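Local atomic coordinates of HTH-type transcriptional repressor NemR (Escherichia coli, PDB entry 4YZE), a protein that represses transcription of the nemRA-gloA operon by binding the NemR box, and responds to electrophiles and reactive chlorine species. Residues 71-76 / 89-94; 81-86 / 149-154. The protein carries 5 engineered substitutions. All blocks are in the same frame, centred on the assembly; numbering follows the deposited sequence.

Contact 1 of 2, residues 71-76 / 89-94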
# COMPACT_ATOMS: atom_id res chain seq x y z
N GLN A 71 16.49 -11.85 -6.93
CA GLN A 71 17.93 -12.06 -7.06
C GLN A 71 18.68 -10.85 -6.50
O GLN A 71 19.58 -11.01 -5.67
CB GLN A 71 18.31 -12.33 -8.52
CG GLN A 71 19.69 -12.97 -8.71
CD GLN A 71 19.81 -14.35 -8.06
OE1 GLN A 71 20.34 -14.48 -6.96
NE2 GLN A 71 19.32 -15.38 -8.75
N ARG A 72 18.30 -9.65 -6.95
CA ARG A 72 18.89 -8.43 -6.39
C ARG A 72 18.83 -8.43 -4.86
O ARG A 72 19.84 -8.21 -4.19
CB ARG A 72 18.18 -7.19 -6.92
CG ARG A 72 18.64 -6.71 -8.28
CD ARG A 72 18.15 -5.28 -8.54
NE ARG A 72 16.69 -5.19 -8.57
CZ ARG A 72 15.94 -5.55 -9.61
NH1 ARG A 72 16.51 -6.05 -10.71
NH2 ARG A 72 14.62 -5.43 -9.56
N LEU A 73 17.64 -8.70 -4.32
CA LEU A 73 17.42 -8.73 -2.88
C LEU A 73 18.28 -9.81 -2.21
O LEU A 73 18.80 -9.59 -1.12
CB LEU A 73 15.94 -8.98 -2.58
CG LEU A 73 15.30 -8.32 -1.36
CD1 LEU A 73 14.33 -9.26 -0.66
CD2 LEU A 73 16.30 -7.74 -0.37
N THR A 74 18.43 -10.96 -2.86
CA THR A 74 19.26 -12.04 -2.33
C THR A 74 20.71 -11.58 -2.20
O THR A 74 21.34 -11.79 -1.16
CB THR A 74 19.23 -13.30 -3.21
OG1 THR A 74 17.89 -13.79 -3.33
CG2 THR A 74 20.10 -14.40 -2.59
N GLU A 75 21.24 -10.96 -3.25
CA GLU A 75 22.60 -10.46 -3.23
C GLU A 75 22.78 -9.42 -2.13
O GLU A 75 23.82 -9.38 -1.47
CB GLU A 75 22.97 -9.89 -4.59
CG GLU A 75 22.79 -10.88 -5.73
CD GLU A 75 23.16 -10.32 -7.09
OE1 GLU A 75 22.31 -9.64 -7.71
OE2 GLU A 75 24.30 -10.57 -7.55
N LEU A 76 21.76 -8.58 -1.94
CA LEU A 76 21.82 -7.54 -0.92
C LEU A 76 21.90 -8.15 0.48
O LEU A 76 22.72 -7.75 1.29
CB LEU A 76 20.59 -6.63 -1.02
CG LEU A 76 20.64 -5.16 -0.61
CD1 LEU A 76 19.29 -4.72 -0.09
CD2 LEU A 76 21.74 -4.85 0.41
N LEU A 89 18.93 -2.73 6.91
CA LEU A 89 18.75 -1.29 6.81
C LEU A 89 18.94 -0.83 5.37
O LEU A 89 18.28 0.12 4.92
CB LEU A 89 19.71 -0.54 7.74
CG LEU A 89 19.54 -0.87 9.23
CD1 LEU A 89 20.45 -0.02 10.08
CD2 LEU A 89 18.09 -0.69 9.67
N ALA A 90 19.82 -1.50 4.64
CA ALA A 90 20.12 -1.10 3.27
C ALA A 90 18.90 -1.30 2.35
O ALA A 90 18.71 -0.56 1.38
CB ALA A 90 21.34 -1.86 2.75
N TYR A 91 18.09 -2.30 2.68
CA TYR A 91 16.84 -2.57 1.98
C TYR A 91 15.98 -1.33 2.04
O TYR A 91 15.45 -0.90 1.02
CB TYR A 91 16.14 -3.77 2.63
CG TYR A 91 14.71 -4.06 2.22
CD1 TYR A 91 14.40 -4.50 0.93
CD2 TYR A 91 13.67 -3.98 3.15
CE1 TYR A 91 13.08 -4.81 0.57
CE2 TYR A 91 12.37 -4.28 2.80
CZ TYR A 91 12.07 -4.70 1.52
OH TYR A 91 10.75 -5.00 1.20
N TYR A 92 15.84 -0.74 3.22
CA TYR A 92 15.08 0.50 3.28
C TYR A 92 15.82 1.69 2.67
O TYR A 92 15.19 2.59 2.11
CB TYR A 92 14.63 0.81 4.70
CG TYR A 92 13.57 -0.13 5.21
CD1 TYR A 92 12.22 0.14 5.01
CD2 TYR A 92 13.92 -1.27 5.90
CE1 TYR A 92 11.24 -0.73 5.49
CE2 TYR A 92 12.96 -2.14 6.37
CZ TYR A 92 11.62 -1.86 6.18
OH TYR A 92 10.68 -2.73 6.67
N GLN A 93 17.15 1.71 2.81
CA GLN A 93 17.91 2.85 2.29
C GLN A 93 17.88 2.86 0.75
O GLN A 93 17.76 3.92 0.14
CB GLN A 93 19.35 2.85 2.82
CG GLN A 93 20.23 3.99 2.33
CD GLN A 93 19.76 5.36 2.80
OE1 GLN A 93 19.48 6.25 1.99
NE2 GLN A 93 19.69 5.54 4.11
N GLN A 94 17.98 1.68 0.15
CA GLN A 94 17.85 1.55 -1.31
C GLN A 94 16.47 1.99 -1.80
O GLN A 94 16.35 2.64 -2.84
CB GLN A 94 18.08 0.09 -1.72
CG GLN A 94 19.14 -0.10 -2.80
CD GLN A 94 20.37 -0.84 -2.28
OE1 GLN A 94 20.91 -0.49 -1.23
NE2 GLN A 94 20.80 -1.86 -3.01

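Contact 2 of 2, residues 81-86 / 149-154. Engineered in segment 149-154: Ser151 (natural residue Cys).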
# COMPACT_ATOMS: atom_id res chain seq x y z
N GLU A 81 27.38 -5.56 1.93
CA GLU A 81 28.42 -5.02 2.80
C GLU A 81 27.97 -4.88 4.27
O GLU A 81 26.93 -4.28 4.55
CB GLU A 81 28.91 -3.67 2.26
N GLY A 82 28.75 -5.45 5.19
CA GLY A 82 28.46 -5.37 6.61
C GLY A 82 27.72 -6.57 7.16
O GLY A 82 27.67 -7.63 6.52
N ASN A 83 27.12 -6.42 8.34
CA ASN A 83 26.39 -7.52 8.96
C ASN A 83 24.92 -7.56 8.55
O ASN A 83 24.44 -6.71 7.78
CB ASN A 83 26.56 -7.53 10.49
CG ASN A 83 26.01 -6.26 11.18
OD1 ASN A 83 25.11 -5.58 10.67
ND2 ASN A 83 26.55 -5.96 12.37
N TYR A 84 24.19 -8.55 9.06
CA TYR A 84 22.79 -8.70 8.67
C TYR A 84 21.93 -7.50 9.06
O TYR A 84 20.94 -7.23 8.40
CB TYR A 84 22.19 -9.98 9.22
CG TYR A 84 22.83 -11.20 8.61
CD1 TYR A 84 22.58 -11.54 7.29
CD2 TYR A 84 23.72 -11.98 9.34
CE1 TYR A 84 23.18 -12.64 6.72
CE2 TYR A 84 24.32 -13.08 8.78
CZ TYR A 84 24.05 -13.40 7.47
OH TYR A 84 24.65 -14.50 6.91
N ARG A 85 22.29 -6.79 10.12
CA ARG A 85 21.52 -5.62 10.47
C ARG A 85 21.76 -4.53 9.41
O ARG A 85 20.80 -3.92 8.92
CB ARG A 85 21.84 -5.11 11.87
CG ARG A 85 21.03 -3.89 12.27
CD ARG A 85 21.20 -3.52 13.72
NE ARG A 85 20.48 -2.29 14.07
CZ ARG A 85 20.92 -1.07 13.79
NH1 ARG A 85 22.07 -0.88 13.17
NH2 ARG A 85 20.20 -0.01 14.15
N ASP A 86 23.03 -4.31 9.04
CA ASP A 86 23.38 -3.34 8.01
C ASP A 86 22.65 -3.63 6.70
O ASP A 86 22.20 -2.72 6.00
CB ASP A 86 24.88 -3.35 7.74
CG ASP A 86 25.71 -2.99 8.97
OD1 ASP A 86 25.21 -2.23 9.84
OD2 ASP A 86 26.87 -3.46 9.05
N ASN A 149 24.17 -15.05 14.48
CA ASN A 149 25.52 -14.52 14.66
C ASN A 149 25.59 -13.28 15.56
O ASN A 149 26.63 -12.63 15.62
CB ASN A 149 26.23 -14.30 13.32
CG ASN A 149 25.72 -13.07 12.56
OD1 ASN A 149 24.88 -12.30 13.04
ND2 ASN A 149 26.24 -12.89 11.35
N HIS A 150 24.47 -12.94 16.21
CA HIS A 150 24.43 -11.88 17.23
C HIS A 150 24.64 -10.46 16.65
O HIS A 150 25.17 -9.59 17.35
CB HIS A 150 25.44 -12.19 18.37
CG HIS A 150 25.10 -11.56 19.69
ND1 HIS A 150 23.95 -11.84 20.38
CD2 HIS A 150 25.79 -10.68 20.46
CE1 HIS A 150 23.92 -11.16 21.51
NE2 HIS A 150 25.03 -10.43 21.57
N SER A 151 24.22 -10.24 15.39
CA SER A 151 24.24 -8.93 14.72
C SER A 151 23.08 -8.01 15.12
O SER A 151 23.15 -6.80 14.91
CB SER A 151 24.08 -9.08 13.19
OG SER A 151 25.14 -9.78 12.58
N LEU A 152 21.98 -8.59 15.59
CA LEU A 152 20.75 -7.82 15.73
C LEU A 152 19.79 -8.51 16.66
O LEU A 152 19.83 -9.73 16.81
CB LEU A 152 20.08 -7.62 14.37
CG LEU A 152 19.82 -8.86 13.50
CD1 LEU A 152 18.53 -9.58 13.90
CD2 LEU A 152 19.76 -8.48 12.02
N THR A 153 18.89 -7.73 17.23
CA THR A 153 17.89 -8.27 18.14
C THR A 153 16.55 -7.62 17.81
O THR A 153 16.52 -6.50 17.29
CB THR A 153 18.29 -8.03 19.63
OG1 THR A 153 17.50 -8.85 20.49
CG2 THR A 153 18.14 -6.56 20.02
N PHE A 154 15.46 -8.34 18.08
CA PHE A 154 14.11 -7.83 17.90
C PHE A 154 13.12 -8.71 18.64
O PHE A 154 13.46 -9.80 19.10
CB PHE A 154 13.73 -7.77 16.40
CG PHE A 154 13.77 -9.11 15.72
CD1 PHE A 154 14.94 -9.58 15.14
CD2 PHE A 154 12.63 -9.91 15.64
CE1 PHE A 154 14.98 -10.82 14.50
CE2 PHE A 154 12.66 -11.15 15.02
CZ PHE A 154 13.84 -11.61 14.44

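Contact 1 of 2, residues 71-76 / 89-94
Leu76 reaches across from helix 54-79 and spreads its two methyls over Ala90 and Tyr91 of helix 84-97. CD2 meets the methyl of Ala90, with Leu76 CD2 and Ala90 CB 3.8 Å apart. The other branch lies on backbone: Leu76 CD1 is 3.9 Å from Tyr91 CA, and Tyr91 N is just as near. With CG anti to the backbone N (chi1 -151°), the fork of Leu76 is carried forward so that each methyl has its own neighbour. One turn earlier Leu73 makes a second apolar touch. Its CD2 approaches the Tyr91 ring obliquely, 4.0 Å from Tyr91 CD1.

Both segments are inner stretches of longer helices. The axes of the two short segments come no closer than 10.9 Å, at an angle of 133°, so side chains do the bridging. The long helix 54-79 is the one that, in TetR-family repressors, leads from the helix-turn-helix domain into the regulatory core, and helix 84-97 belongs to that core. Leu73 goes on to touch Val135 and Leu138 of helix 122-148. Tyr91 also leans on Val135, while its ring stacks with Trp169 of helix 158-179. The Tyr91 side chain lies about 9 Å from that of Cys108, which is central to the response to reactive chlorine species.

The polar-to-apolar touch is made by Gln94, whose chain bends at chi2 and comes to meet Leu76 from the opposite direction, with Gln94 NE2 4.1 Å from Leu76 CG. No hydrogen bond links the two segments.

Within the second segment, Tyr91 lays CD2 over the outer part of one face of the Tyr92 ring, 3.7 Å from its plane. The hydroxyl of Tyr92 is hydrogen-bonded to Leu165 O in helix 158-179.

Contact 2 of 2, residues 81-86 / 149-154
Asn83 and Ser151 meet where helix 84-97 begins. At the root of the asparagine, Asn83 CB lies 3.4 Å from the hydroxyl oxygen Ser151 OG. Next, Asn83 CG lies 4.0 Å from Ser151 CB, and ND2 runs past the same serine at slightly longer range. The other tip atom turns back to its own helix, since CG sits between the backbone N and the carbonyl carbon (chi1 62°). There Asn83 OD1 accepts from Asp86 N at 2.9 Å, nearly along the C=O axis. Asp86 OD2 replies by taking Asn83 N from above the carboxylate plane. Cutting the side chain back to an alanine is likely to leave Asp86 N without its capping acceptor and to remove the amide packed beside Ser151 CB.

Ser151, an engineered replacement for cysteine, gives its hydroxyl proton to Asn149, with Ser151 OG and Asn149 OD1 2.6 Å apart. That amide comes to the edge of the Tyr84 ring, the two planes 41° apart, and Asn149 ND2 is 3.2 Å from Tyr84 CE2. Leu152 CD2 packs on the helix backbone, 3.6 Å from Arg85 N. Arg85 CB lies 3.7 Å from Ser151 O, but the guanidinium leads off to bond Ile196 O through NE and Lys193 O through NH2.

Two helix ends thus abut: Asn83 and Asp86 form a capping box at the start of helix 84-97, and His150, with positive phi, is the C-prime residue of a Schellman motif closing helix 122-148.

From the N terminus, the chain passes through the DNA-binding region and along helix 54-79, where 71-76 lies. It then turns through 81-86 into helix 84-97, and contact 1 closes this short turn between two helices, with 12 residues between its segments. Contact 2 starts inside that turn and ends far beyond it: 62 residues, mostly helix, separate 81-86 from 149-154, so the two contacts cross rather than nest. Their centres are about 14 Å apart and both use helix 84-97. Contact 1 ties the body of this helix back to helix 54-79, while contact 2 joins its first turn to the loop leading from helix 122-148 to helix 158-179.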